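Local coordinates for protein diacylglycerol lipase (Aspergillus oryzae, PDB 5XK2) that probably hydrolyses the ester bonds of mono- and diacylglycerols, as a fungal lipase of the alpha/beta-hydrolase fold, and is captured here in a closed conformation, at residues F63-I68 with W124-D129; G73-D78 with K82-A87; I192-N197 with D244-F249; V208-L213 with G254-L259. One frame throughout, in Å; residues are numbered along the deposited sequence.

Interaction 1 of 4, residues F63-I68 with W124-D129; sequences FSDDTI and WKVVRD
Phe63 and Val127 make a buried apolar contact between the outermost strand 58-65 of the large sheet and the long helix 118-138 that packs on it. CB of Val127 lies over one face of the Phe63 ring, offset toward its rim, and Val127 CG1 makes the closest touch, 3.6 Å from Phe63 CD1. The two side chains cross at about a right angle. Phe63 reaches this place with CG held between its backbone N and carbonyl carbon (chi1 48°), which turns the ring toward the helix, where Arg130 and Ile131 touch it as well. Beside it, at the neighbouring residue Val126, the contact thins: Asp65 OD2 and Val126 CG1 stand 4.2 Å apart, a looser approach of a carboxylate to a methyl. Asp65 OD1 accepts from Thr67 N at 2.9 Å and from Ile68 N at 3.1 Å, both donors on the same face of its plane, while OD2 is bonded to Thr69 OG1. Asp65 thus closes residues 65-68 into an Asx turn and Asx motif. A helix laid on an edge strand in this way belongs to the layered alpha/beta-hydrolase fold.

Interaction 2 of 4, residues G73-D78 with K82-A87; sequences GFVAVD and KAIVVA
Six backbone hydrogen bonds tie Phe74, Ala76 and Asp78 to Ala87, Val85 and Ala83, each pair bonded in both directions. The shortest are Ala76 N to Val85 O and Asp78 N to Ala83 O, both 2.8 Å. The returning bond from Val85 N to Ala76 O is nearly straight, 174° at the hydrogen. Between these pairs, Val75 with Val86 and Val77 with Ile84 are non-hydrogen-bonded, and CA of Val75 approaches Val85 O at 3.2 Å. At the turn, Lys82 and Ala83 both face Asp78 in a G1 beta bulge; the Asp78 carboxylate bonds to Asn81 N and Tyr24 OH, and Lys82 NZ forms a salt bridge with Asp144.

The side chains divide between the two faces. On that of Val75, Val77, Ile84 and Val86, Ile84 uses both its branches: CG2 meets Val75 CG1 at 3.8 Å, and CD1 meets Val77 CG2 at the same distance. CG1 of Ile84 lies beside its backbone N (chi1 -56°), carrying CD1 along Val77, and helix 118-138 covers this face through Thr134, Leu135 and Leu138. On the other face Ala87 CB sits over the Phe74 ring in a CH-pi contact, 3.6 Å from CE1, while helix 14-27 packs Trp21 and Tyr24 on Val85. At the far end Gly73 CA lies 3.2 Å from Ala87 O in a close CA-H...O contact. The whole is an antiparallel beta hairpin at one side of the alpha/beta-hydrolase sheet, joined through strand 83-89 to its parallel strands.

Interaction 3 of 4, residues I192-N197 with D244-F249; sequences ITNQGN and DGYVNF
Thr193 OG1 is gripped by two backbone groups, the carbonyl of Ala189 one turn back in helix 186-195 and the N-H of Ser222, and it also lies against Tyr246. Thr193 OG1 stands 3.3 Å from Tyr246 CE1, at the edge of the tyrosine ring and near its plane, so the hydroxyl faces a ring C-H. Thr193 CG2 sits 3.5 Å from Tyr246 OH, and Thr193 CB is 3.7 Å from both OH and CE1, so CB, OG1 and CG2 together meet the CE1-OH side of the phenol. Rotation of Thr193 explains the division of labour: OG1 lies beside the backbone N (chi1 -66°), back toward Ala189, while CG2 falls anti to that N and meets the phenol oxygen. Asn194 adds a looser touch from the same helix, with ND2 3.7 Å from Tyr246 OH and its amide plane turned 65° from the ring. On the loop side, Asn248 ND2 donates to Asp244 O at 2.8 Å, bridging the turn that carries the tyrosine, and the backbone of Tyr246 is bonded to that of His220. The result is a small surface contact between the last turn of helix 186-195 and the loop after the edge strand 240-243 of the alpha/beta-hydrolase sheet.

Interaction 4 of 4, residues V208-L213 with G254-L259; sequences VPKLPL and GTSGGL
Lys210 drives its ammonium group into the curl of chain 254-259, where NZ donates to three protein oxygens and a water. The bonds run from Lys210 NZ to Leu259 O at 2.7 Å, Thr255 OG1 at 2.8 Å and Thr255 O at 2.9 Å, and NZ also gives to water 1 at 2.8 Å. Four acceptors surround a group with three protons, so at least one proton is probably shared. Neither carbonyl is met on a lone pair: the ammonium stands 40° out of the Leu259 carbonyl plane and 72° out of that of Thr255. Thr255 O takes Gly258 N on its opposite face, and Thr255 OG1 is itself bonded to Asn252 O. Water 1 extends the grip to Ser256 OG at 2.8 Å. The lysine arrives extended beyond CG, and its aliphatic part comes close too, Lys210 CE at 3.2 Å from Thr255 OG1. Water 2 lies between the segments, 3.1 Å from Gly258 O and a weak 3.4 Å from Lys210 O, with more acceptors near than protons.

With its charge met by two backbone carbonyls, one hydroxyl and a water, this buried lysine pins two loops together. Its 3-10 turn is in the loop after strand 198-203 and before strand 224-227, and Leu211 packs on helix 94-98; the partner loop follows strand 240-243, and Leu259 and Ser256 touch the second subunit.

Interactions 1 and 2 are buried and share the same end of the sheet: strands 58-65 and 71-78 are neighbours, the Phe63 O to Gly73 N pair at 2.9 Å is probably a hydrogen bond, and helix 118-138 packs against both. Interactions 3 and 4 lie at the surface toward the other end, where their segments alternate along the chain; their centres are about 17 Å apart and they do not touch. Chemistry follows place. The hairpin rests on regular backbone bonds and interaction 1 on apolar side chains, whereas interaction 3 sets a tyrosine against a helix end and interaction 4 depends on one charged group among loop oxygens. Interactions 2 and 4 stand on opposite sides of the chain's centre.

Interaction 1 of 4, residues F63-I68 with W124-D129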
loop_
_atom_site.group_PDB
_atom_site.type_symbol
_atom_site.label_atom_id
_atom_site.label_comp_id
_atom_site.label_asym_id
_atom_site.label_seq_id
_atom_site.Cartn_x
_atom_site.Cartn_y
_atom_site.Cartn_z
ATOM N N PHE A 63 5.185 -21.663 8.798
ATOM C CA PHE A 63 4.473 -20.892 9.806
ATOM C C PHE A 63 3.735 -19.738 9.167
ATOM O O PHE A 63 4.171 -19.156 8.167
ATOM C CB PHE A 63 5.438 -20.381 10.894
ATOM C CG PHE A 63 6.683 -19.728 10.351
ATOM C CD1 PHE A 63 6.704 -18.374 10.068
ATOM C CD2 PHE A 63 7.846 -20.472 10.174
ATOM C CE1 PHE A 63 7.852 -17.778 9.569
ATOM C CE2 PHE A 63 8.990 -19.893 9.681
ATOM C CZ PHE A 63 8.998 -18.546 9.374
ATOM N N SER A 64 2.552 -19.463 9.693
ATOM C CA SER A 64 1.761 -18.349 9.205
ATOM C C SER A 64 0.991 -17.746 10.373
ATOM O O SER A 64 0.289 -18.472 11.084
ATOM C CB SER A 64 0.826 -18.828 8.096
ATOM O OG SER A 64 0.154 -17.750 7.474
ATOM N N ASP A 65 1.126 -16.445 10.596
ATOM C CA ASP A 65 0.338 -15.779 11.634
ATOM C C ASP A 65 -0.600 -14.779 10.992
ATOM O O ASP A 65 -0.175 -13.690 10.614
ATOM C CB ASP A 65 1.263 -15.079 12.629
ATOM C CG ASP A 65 0.516 -14.200 13.622
ATOM O OD1 ASP A 65 -0.695 -14.402 13.829
ATOM O OD2 ASP A 65 1.159 -13.296 14.194
ATOM N N ASP A 66 -1.878 -15.137 10.921
ATOM C CA ASP A 66 -2.903 -14.299 10.301
ATOM C C ASP A 66 -3.633 -13.503 11.366
ATOM O O ASP A 66 -4.583 -12.786 11.075
ATOM C CB ASP A 66 -3.912 -15.148 9.514
ATOM C CG ASP A 66 -3.407 -15.536 8.132
ATOM O OD1 ASP A 66 -2.432 -14.921 7.649
ATOM O OD2 ASP A 66 -3.993 -16.455 7.522
ATOM N N THR A 67 -3.197 -13.659 12.609
ATOM C CA THR A 67 -3.924 -13.108 13.737
ATOM C C THR A 67 -3.383 -11.749 14.131
ATOM O O THR A 67 -4.087 -10.745 14.058
ATOM C CB THR A 67 -3.869 -14.045 14.955
ATOM O OG1 THR A 67 -4.589 -15.248 14.661
ATOM C CG2 THR A 67 -4.484 -13.373 16.179
ATOM N N ILE A 68 -2.125 -11.726 14.554
ATOM C CA ILE A 68 -1.546 -10.521 15.113
ATOM C C ILE A 68 -0.516 -9.875 14.164
ATOM O O ILE A 68 -0.682 -8.723 13.781
ATOM C CB ILE A 68 -0.938 -10.807 16.517
ATOM C CG1 ILE A 68 0.082 -9.744 16.911
ATOM C CG2 ILE A 68 -0.336 -12.192 16.595
ATOM C CD1 ILE A 68 0.675 -9.971 18.286
ATOM N N TRP A 124 9.186 -11.686 14.935
ATOM C CA TRP A 124 10.197 -12.710 15.144
ATOM C C TRP A 124 9.916 -13.498 16.416
ATOM O O TRP A 124 10.016 -14.717 16.427
ATOM C CB TRP A 124 11.585 -12.068 15.212
ATOM C CG TRP A 124 12.671 -12.891 15.872
ATOM C CD1 TRP A 124 13.439 -12.515 16.942
ATOM C CD2 TRP A 124 13.136 -14.199 15.491
ATOM N NE1 TRP A 124 14.340 -13.502 17.253
ATOM C CE2 TRP A 124 14.188 -14.541 16.372
ATOM C CE3 TRP A 124 12.772 -15.109 14.485
ATOM C CZ2 TRP A 124 14.875 -15.763 16.289
ATOM C CZ3 TRP A 124 13.461 -16.309 14.393
ATOM C CH2 TRP A 124 14.492 -16.632 15.294
ATOM N N LYS A 125 9.556 -12.788 17.481
ATOM C CA LYS A 125 9.314 -13.455 18.771
ATOM C C LYS A 125 8.182 -14.485 18.704
ATOM O O LYS A 125 8.233 -15.493 19.402
ATOM C CB LYS A 125 9.000 -12.431 19.860
ATOM C CG LYS A 125 10.206 -11.681 20.357
ATOM C CD LYS A 125 9.931 -11.118 21.737
ATOM C CE LYS A 125 9.836 -12.228 22.764
ATOM N NZ LYS A 125 9.227 -11.740 24.030
ATOM N N VAL A 126 7.179 -14.223 17.878
ATOM C CA VAL A 126 6.035 -15.131 17.747
ATOM C C VAL A 126 6.464 -16.469 17.136
ATOM O O VAL A 126 5.913 -17.513 17.478
ATOM C CB VAL A 126 4.909 -14.482 16.894
ATOM C CG1 VAL A 126 3.867 -15.514 16.464
ATOM C CG2 VAL A 126 4.233 -13.363 17.676
ATOM N N VAL A 127 7.409 -16.442 16.195
ATOM C CA VAL A 127 7.880 -17.691 15.590
ATOM C C VAL A 127 9.247 -18.219 16.050
ATOM O O VAL A 127 9.679 -19.295 15.618
ATOM C CB VAL A 127 7.889 -17.563 14.048
ATOM C CG1 VAL A 127 6.461 -17.457 13.524
ATOM C CG2 VAL A 127 8.702 -16.354 13.603
ATOM N N ARG A 128 9.932 -17.491 16.932
ATOM C CA ARG A 128 11.300 -17.845 17.311
ATOM C C ARG A 128 11.461 -19.249 17.904
ATOM O O ARG A 128 12.381 -19.989 17.544
ATOM C CB ARG A 128 11.836 -16.810 18.311
ATOM C CG ARG A 128 13.108 -17.232 19.004
ATOM C CD ARG A 128 13.739 -16.070 19.790
ATOM N NE ARG A 128 12.929 -15.673 20.951
ATOM C CZ ARG A 128 13.258 -14.673 21.766
ATOM N NH1 ARG A 128 14.369 -13.969 21.540
ATOM N NH2 ARG A 128 12.490 -14.378 22.809
ATOM N N ASP A 129 10.594 -19.606 18.849
ATOM C CA ASP A 129 10.729 -20.889 19.538
ATOM C C ASP A 129 10.600 -22.082 18.582
ATOM O O ASP A 129 11.396 -23.024 18.651
ATOM C CB ASP A 129 9.692 -20.985 20.652
ATOM C CG ASP A 129 9.954 -19.994 21.772
ATOM O OD1 ASP A 129 11.117 -19.563 21.929
ATOM O OD2 ASP A 129 8.997 -19.650 22.499
#

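Interaction 2 of 4, residues G73-D78 with K82-A87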
loop_
_atom_site.group_PDB
_atom_site.type_symbol
_atom_site.label_atom_id
_atom_site.label_comp_id
_atom_site.label_asym_id
_atom_site.label_seq_id
_atom_site.Cartn_x
_atom_site.Cartn_y
_atom_site.Cartn_z
ATOM N N GLY A 73 6.245 -17.820 6.626
ATOM C CA GLY A 73 7.536 -18.246 6.116
ATOM C C GLY A 73 7.770 -19.722 6.348
ATOM O O GLY A 73 6.836 -20.484 6.572
ATOM N N PHE A 74 9.027 -20.134 6.297
ATOM C CA PHE A 74 9.342 -21.549 6.438
ATOM C C PHE A 74 10.784 -21.746 6.859
ATOM O O PHE A 74 11.609 -20.841 6.712
ATOM C CB PHE A 74 9.072 -22.313 5.115
ATOM C CG PHE A 74 9.766 -21.704 3.916
ATOM C CD1 PHE A 74 11.127 -21.891 3.710
ATOM C CD2 PHE A 74 9.052 -20.936 3.011
ATOM C CE1 PHE A 74 11.776 -21.278 2.613
ATOM C CE2 PHE A 74 9.676 -20.335 1.918
ATOM C CZ PHE A 74 11.030 -20.502 1.714
ATOM N N VAL A 75 11.071 -22.937 7.369
ATOM C CA VAL A 75 12.439 -23.430 7.488
ATOM C C VAL A 75 12.564 -24.560 6.490
ATOM O O VAL A 75 11.768 -25.503 6.521
ATOM C CB VAL A 75 12.766 -23.940 8.897
ATOM C CG1 VAL A 75 14.222 -24.386 8.959
ATOM C CG2 VAL A 75 12.507 -22.839 9.928
ATOM N N ALA A 76 13.527 -24.449 5.583
ATOM C CA ALA A 76 13.695 -25.453 4.536
ATOM C C ALA A 76 15.115 -26.006 4.522
ATOM O O ALA A 76 16.050 -25.387 5.061
ATOM C CB ALA A 76 13.354 -24.845 3.173
ATOM N N VAL A 77 15.267 -27.190 3.940
ATOM C CA VAL A 77 16.573 -27.824 3.842
ATOM C C VAL A 77 16.978 -27.848 2.376
ATOM O O VAL A 77 16.227 -28.369 1.534
ATOM C CB VAL A 77 16.545 -29.267 4.389
ATOM C CG1 VAL A 77 17.893 -29.930 4.178
ATOM C CG2 VAL A 77 16.163 -29.278 5.858
ATOM N N ASP A 78 18.151 -27.292 2.078
ATOM C CA ASP A 78 18.703 -27.324 0.733
ATOM C C ASP A 78 19.933 -28.239 0.771
ATOM O O ASP A 78 21.002 -27.837 1.235
ATOM C CB ASP A 78 19.056 -25.898 0.293
ATOM C CG ASP A 78 19.653 -25.819 -1.102
ATOM O OD1 ASP A 78 20.170 -26.825 -1.619
ATOM O OD2 ASP A 78 19.639 -24.702 -1.681
ATOM N N LYS A 82 23.829 -27.238 0.703
ATOM C CA LYS A 82 24.163 -27.504 2.100
ATOM C C LYS A 82 23.820 -26.327 2.990
ATOM O O LYS A 82 24.676 -25.765 3.679
ATOM C CB LYS A 82 25.634 -27.904 2.237
ATOM C CG LYS A 82 25.849 -29.306 1.690
ATOM C CD LYS A 82 27.283 -29.772 1.800
ATOM C CE LYS A 82 27.643 -30.157 3.223
ATOM N NZ LYS A 82 29.010 -30.745 3.258
ATOM N N ALA A 83 22.550 -25.947 2.942
ATOM C CA ALA A 83 22.056 -24.823 3.711
ATOM C C ALA A 83 20.735 -25.145 4.359
ATOM O O ALA A 83 19.893 -25.798 3.754
ATOM C CB ALA A 83 21.903 -23.593 2.812
ATOM N N ILE A 84 20.566 -24.660 5.580
ATOM C CA ILE A 84 19.260 -24.617 6.220
ATOM C C ILE A 84 18.802 -23.192 6.047
ATOM O O ILE A 84 19.516 -22.266 6.408
ATOM C CB ILE A 84 19.307 -24.976 7.707
ATOM C CG1 ILE A 84 19.938 -26.364 7.927
ATOM C CG2 ILE A 84 17.904 -24.854 8.326
ATOM C CD1 ILE A 84 19.244 -27.486 7.192
ATOM N N VAL A 85 17.622 -23.015 5.475
ATOM C CA VAL A 85 17.140 -21.688 5.141
ATOM C C VAL A 85 15.947 -21.320 6.011
ATOM O O VAL A 85 14.966 -22.058 6.058
ATOM C CB VAL A 85 16.729 -21.622 3.660
ATOM C CG1 VAL A 85 16.255 -20.226 3.320
ATOM C CG2 VAL A 85 17.897 -22.040 2.768
ATOM N N VAL A 86 16.041 -20.190 6.700
ATOM C CA VAL A 86 14.940 -19.637 7.469
ATOM C C VAL A 86 14.469 -18.406 6.700
ATOM O O VAL A 86 15.208 -17.432 6.590
ATOM C CB VAL A 86 15.383 -19.245 8.903
ATOM C CG1 VAL A 86 14.185 -18.719 9.703
ATOM C CG2 VAL A 86 16.046 -20.436 9.606
ATOM N N ALA A 87 13.256 -18.450 6.158
ATOM C CA ALA A 87 12.816 -17.395 5.262
ATOM C C ALA A 87 11.534 -16.770 5.776
ATOM O O ALA A 87 10.626 -17.483 6.226
ATOM C CB ALA A 87 12.618 -17.955 3.850
#

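Interaction 3 of 4, residues I192-N197 with D244-F249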
loop_
_atom_site.group_PDB
_atom_site.type_symbol
_atom_site.label_atom_id
_atom_site.label_comp_id
_atom_site.label_asym_id
_atom_site.label_seq_id
_atom_site.Cartn_x
_atom_site.Cartn_y
_atom_site.Cartn_z
ATOM N N ILE A 192 24.855 -5.475 15.041
ATOM C CA ILE A 192 24.534 -6.427 13.974
ATOM C C ILE A 192 25.592 -6.366 12.871
ATOM O O ILE A 192 26.083 -7.386 12.397
ATOM C CB ILE A 192 23.132 -6.164 13.399
ATOM C CG1 ILE A 192 22.079 -6.344 14.505
ATOM C CG2 ILE A 192 22.881 -7.082 12.190
ATOM C CD1 ILE A 192 20.655 -6.030 14.051
ATOM N N THR A 193 25.954 -5.146 12.482
ATOM C CA THR A 193 26.973 -4.929 11.461
ATOM C C THR A 193 28.265 -5.669 11.796
ATOM O O THR A 193 28.862 -6.339 10.955
ATOM C CB THR A 193 27.244 -3.405 11.318
ATOM O OG1 THR A 193 26.058 -2.788 10.808
ATOM C CG2 THR A 193 28.440 -3.107 10.388
ATOM N N ASN A 194 28.709 -5.547 13.047
ATOM C CA ASN A 194 29.977 -6.152 13.395
ATOM C C ASN A 194 29.888 -7.651 13.686
ATOM O O ASN A 194 30.911 -8.305 13.867
ATOM C CB ASN A 194 30.590 -5.386 14.564
ATOM C CG ASN A 194 31.162 -4.058 14.103
ATOM O OD1 ASN A 194 32.025 -4.041 13.247
ATOM N ND2 ASN A 194 30.665 -2.959 14.646
ATOM N N GLN A 195 28.684 -8.214 13.639
ATOM C CA GLN A 195 28.562 -9.674 13.597
ATOM C C GLN A 195 29.029 -10.231 12.253
ATOM O O GLN A 195 29.390 -11.412 12.141
ATOM C CB GLN A 195 27.109 -10.107 13.842
ATOM C CG GLN A 195 26.602 -9.853 15.250
ATOM C CD GLN A 195 25.119 -10.190 15.389
ATOM O OE1 GLN A 195 24.319 -9.942 14.481
ATOM N NE2 GLN A 195 24.752 -10.758 16.534
ATOM N N GLY A 196 28.995 -9.390 11.221
ATOM C CA GLY A 196 29.371 -9.816 9.888
ATOM C C GLY A 196 28.327 -10.683 9.206
ATOM O O GLY A 196 27.264 -10.957 9.780
ATOM N N ASN A 197 28.656 -11.121 7.996
ATOM C CA ASN A 197 27.770 -11.989 7.195
ATOM C C ASN A 197 26.407 -11.354 6.980
ATOM O O ASN A 197 25.384 -12.037 7.061
ATOM C CB ASN A 197 27.590 -13.363 7.860
ATOM C CG ASN A 197 28.905 -14.110 8.066
ATOM O OD1 ASN A 197 29.201 -14.566 9.179
ATOM N ND2 ASN A 197 29.688 -14.234 7.012
ATOM N N ASP A 244 29.455 1.480 2.845
ATOM C CA ASP A 244 29.350 1.210 4.282
ATOM C C ASP A 244 29.009 2.480 5.059
ATOM O O ASP A 244 28.895 3.561 4.474
ATOM C CB ASP A 244 30.601 0.496 4.827
ATOM C CG ASP A 244 31.871 1.284 4.693
ATOM O OD1 ASP A 244 31.866 2.386 4.114
ATOM O OD2 ASP A 244 32.905 0.759 5.173
ATOM N N GLY A 245 28.821 2.339 6.373
ATOM C CA GLY A 245 28.306 3.419 7.223
ATOM C C GLY A 245 26.878 3.166 7.673
ATOM O O GLY A 245 26.131 2.469 7.000
ATOM N N TYR A 246 26.482 3.733 8.820
ATOM C CA TYR A 246 25.148 3.463 9.376
ATOM C C TYR A 246 24.065 4.364 8.769
ATOM O O TYR A 246 22.862 4.041 8.747
ATOM C CB TYR A 246 25.224 3.584 10.895
ATOM C CG TYR A 246 26.239 2.579 11.391
ATOM C CD1 TYR A 246 25.939 1.232 11.353
ATOM C CD2 TYR A 246 27.508 2.966 11.830
ATOM C CE1 TYR A 246 26.835 0.278 11.751
ATOM C CE2 TYR A 246 28.442 1.997 12.252
ATOM C CZ TYR A 246 28.067 0.649 12.208
ATOM O OH TYR A 246 28.882 -0.389 12.593
ATOM N N VAL A 247 24.535 5.482 8.244
ATOM C CA VAL A 247 23.741 6.399 7.449
ATOM C C VAL A 247 24.626 6.740 6.271
ATOM O O VAL A 247 25.765 7.170 6.464
ATOM C CB VAL A 247 23.348 7.657 8.218
ATOM C CG1 VAL A 247 22.491 8.574 7.324
ATOM C CG2 VAL A 247 22.593 7.268 9.489
ATOM N N ASN A 248 24.152 6.496 5.058
ATOM C CA ASN A 248 24.970 6.805 3.881
ATOM C C ASN A 248 24.110 7.471 2.840
ATOM O O ASN A 248 23.127 6.883 2.389
ATOM C CB ASN A 248 25.624 5.534 3.315
ATOM C CG ASN A 248 26.724 5.837 2.294
ATOM O OD1 ASN A 248 26.520 6.602 1.361
ATOM N ND2 ASN A 248 27.890 5.225 2.470
ATOM N N PHE A 249 24.444 8.703 2.477
ATOM C CA PHE A 249 23.585 9.448 1.562
ATOM C C PHE A 249 23.870 9.185 0.082
ATOM O O PHE A 249 23.222 9.787 -0.793
ATOM C CB PHE A 249 23.719 10.956 1.839
ATOM C CG PHE A 249 23.323 11.354 3.230
ATOM C CD1 PHE A 249 22.131 10.906 3.779
ATOM C CD2 PHE A 249 24.149 12.154 3.993
ATOM C CE1 PHE A 249 21.757 11.271 5.076
ATOM C CE2 PHE A 249 23.776 12.522 5.296
ATOM C CZ PHE A 249 22.582 12.071 5.828
#

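Interaction 4 of 4, residues V208-L213 with G254-L259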
loop_
_atom_site.group_PDB
_atom_site.type_symbol
_atom_site.label_atom_id
_atom_site.label_comp_id
_atom_site.label_asym_id
_atom_site.label_seq_id
_atom_site.Cartn_x
_atom_site.Cartn_y
_atom_site.Cartn_z
ATOM N N VAL A 208 10.881 1.943 0.602
ATOM C CA VAL A 208 10.734 1.167 1.831
ATOM C C VAL A 208 11.992 1.177 2.720
ATOM O O VAL A 208 11.855 1.334 3.930
ATOM C CB VAL A 208 10.261 -0.269 1.500
ATOM C CG1 VAL A 208 10.181 -1.132 2.769
ATOM C CG2 VAL A 208 8.856 -0.194 0.835
ATOM N N PRO A 209 13.210 1.069 2.146
ATOM C CA PRO A 209 14.413 1.152 2.992
ATOM C C PRO A 209 14.638 2.522 3.635
ATOM O O PRO A 209 15.645 2.693 4.320
ATOM C CB PRO A 209 15.559 0.783 2.030
ATOM C CG PRO A 209 14.889 -0.114 1.027
ATOM C CD PRO A 209 13.562 0.586 0.799
ATOM N N LYS A 210 13.823 3.522 3.299
ATOM C CA LYS A 210 13.944 4.812 3.964
ATOM C C LYS A 210 13.087 4.930 5.219
ATOM O O LYS A 210 13.045 5.996 5.839
ATOM C CB LYS A 210 13.573 5.938 3.000
ATOM C CG LYS A 210 14.485 5.999 1.823
ATOM C CD LYS A 210 14.019 7.064 0.847
ATOM C CE LYS A 210 14.567 6.783 -0.495
ATOM N NZ LYS A 210 14.165 7.851 -1.434
ATOM N N LEU A 211 12.395 3.849 5.568
ATOM C CA LEU A 211 11.510 3.824 6.737
ATOM C C LEU A 211 11.911 2.719 7.697
ATOM O O LEU A 211 12.425 1.687 7.278
ATOM C CB LEU A 211 10.057 3.616 6.315
ATOM C CG LEU A 211 9.454 4.733 5.465
ATOM C CD1 LEU A 211 8.056 4.324 5.060
ATOM C CD2 LEU A 211 9.455 6.047 6.237
ATOM N N PRO A 212 11.724 2.935 9.008
ATOM C CA PRO A 212 11.372 4.196 9.664
ATOM C C PRO A 212 12.464 5.239 9.478
ATOM O O PRO A 212 13.590 4.921 9.036
ATOM C CB PRO A 212 11.251 3.805 11.153
ATOM C CG PRO A 212 11.119 2.336 11.167
ATOM C CD PRO A 212 11.849 1.821 9.965
ATOM N N LEU A 213 12.122 6.481 9.796
ATOM C CA LEU A 213 13.008 7.615 9.564
ATOM C C LEU A 213 14.226 7.647 10.471
ATOM O O LEU A 213 14.209 7.151 11.612
ATOM C CB LEU A 213 12.247 8.925 9.754
ATOM C CG LEU A 213 11.006 9.165 8.900
ATOM C CD1 LEU A 213 10.434 10.535 9.231
ATOM C CD2 LEU A 213 11.377 9.094 7.442
ATOM N N GLY A 254 19.835 8.612 -0.203
ATOM C CA GLY A 254 19.911 9.922 -0.832
ATOM C C GLY A 254 18.969 10.161 -2.004
ATOM O O GLY A 254 18.923 11.274 -2.547
ATOM N N THR A 255 18.248 9.129 -2.432
ATOM C CA THR A 255 17.351 9.263 -3.588
ATOM C C THR A 255 16.086 10.047 -3.228
ATOM O O THR A 255 15.725 10.152 -2.062
ATOM C CB THR A 255 16.946 7.886 -4.153
ATOM O OG1 THR A 255 16.273 7.154 -3.131
ATOM C CG2 THR A 255 18.189 7.099 -4.597
ATOM N N SER A 256 15.411 10.589 -4.242
ATOM C CA SER A 256 14.169 11.358 -4.056
ATOM C C SER A 256 14.314 12.491 -3.046
ATOM O O SER A 256 13.389 12.783 -2.287
ATOM C CB SER A 256 13.011 10.448 -3.615
ATOM O OG SER A 256 12.919 9.285 -4.409
ATOM N N GLY A 257 15.483 13.115 -3.028
ATOM C CA GLY A 257 15.743 14.195 -2.090
ATOM C C GLY A 257 15.698 13.727 -0.646
ATOM O O GLY A 257 15.565 14.536 0.268
ATOM N N GLY A 258 15.810 12.417 -0.445
ATOM C CA GLY A 258 15.790 11.835 0.884
ATOM C C GLY A 258 14.420 11.383 1.358
ATOM O O GLY A 258 14.308 10.716 2.390
ATOM N N LEU A 259 13.378 11.733 0.617
ATOM C CA LEU A 259 12.019 11.324 0.973
ATOM C C LEU A 259 11.646 9.946 0.388
ATOM O O LEU A 259 12.172 9.553 -0.647
ATOM C CB LEU A 259 11.007 12.369 0.477
ATOM C CG LEU A 259 10.918 13.719 1.190
ATOM C CD1 LEU A 259 9.702 14.480 0.682
ATOM C CD2 LEU A 259 10.839 13.550 2.696
HETATM O O HOH W 1 11.918 7.141 -2.882
HETATM O O HOH W 2 13.304 9.206 4.910
#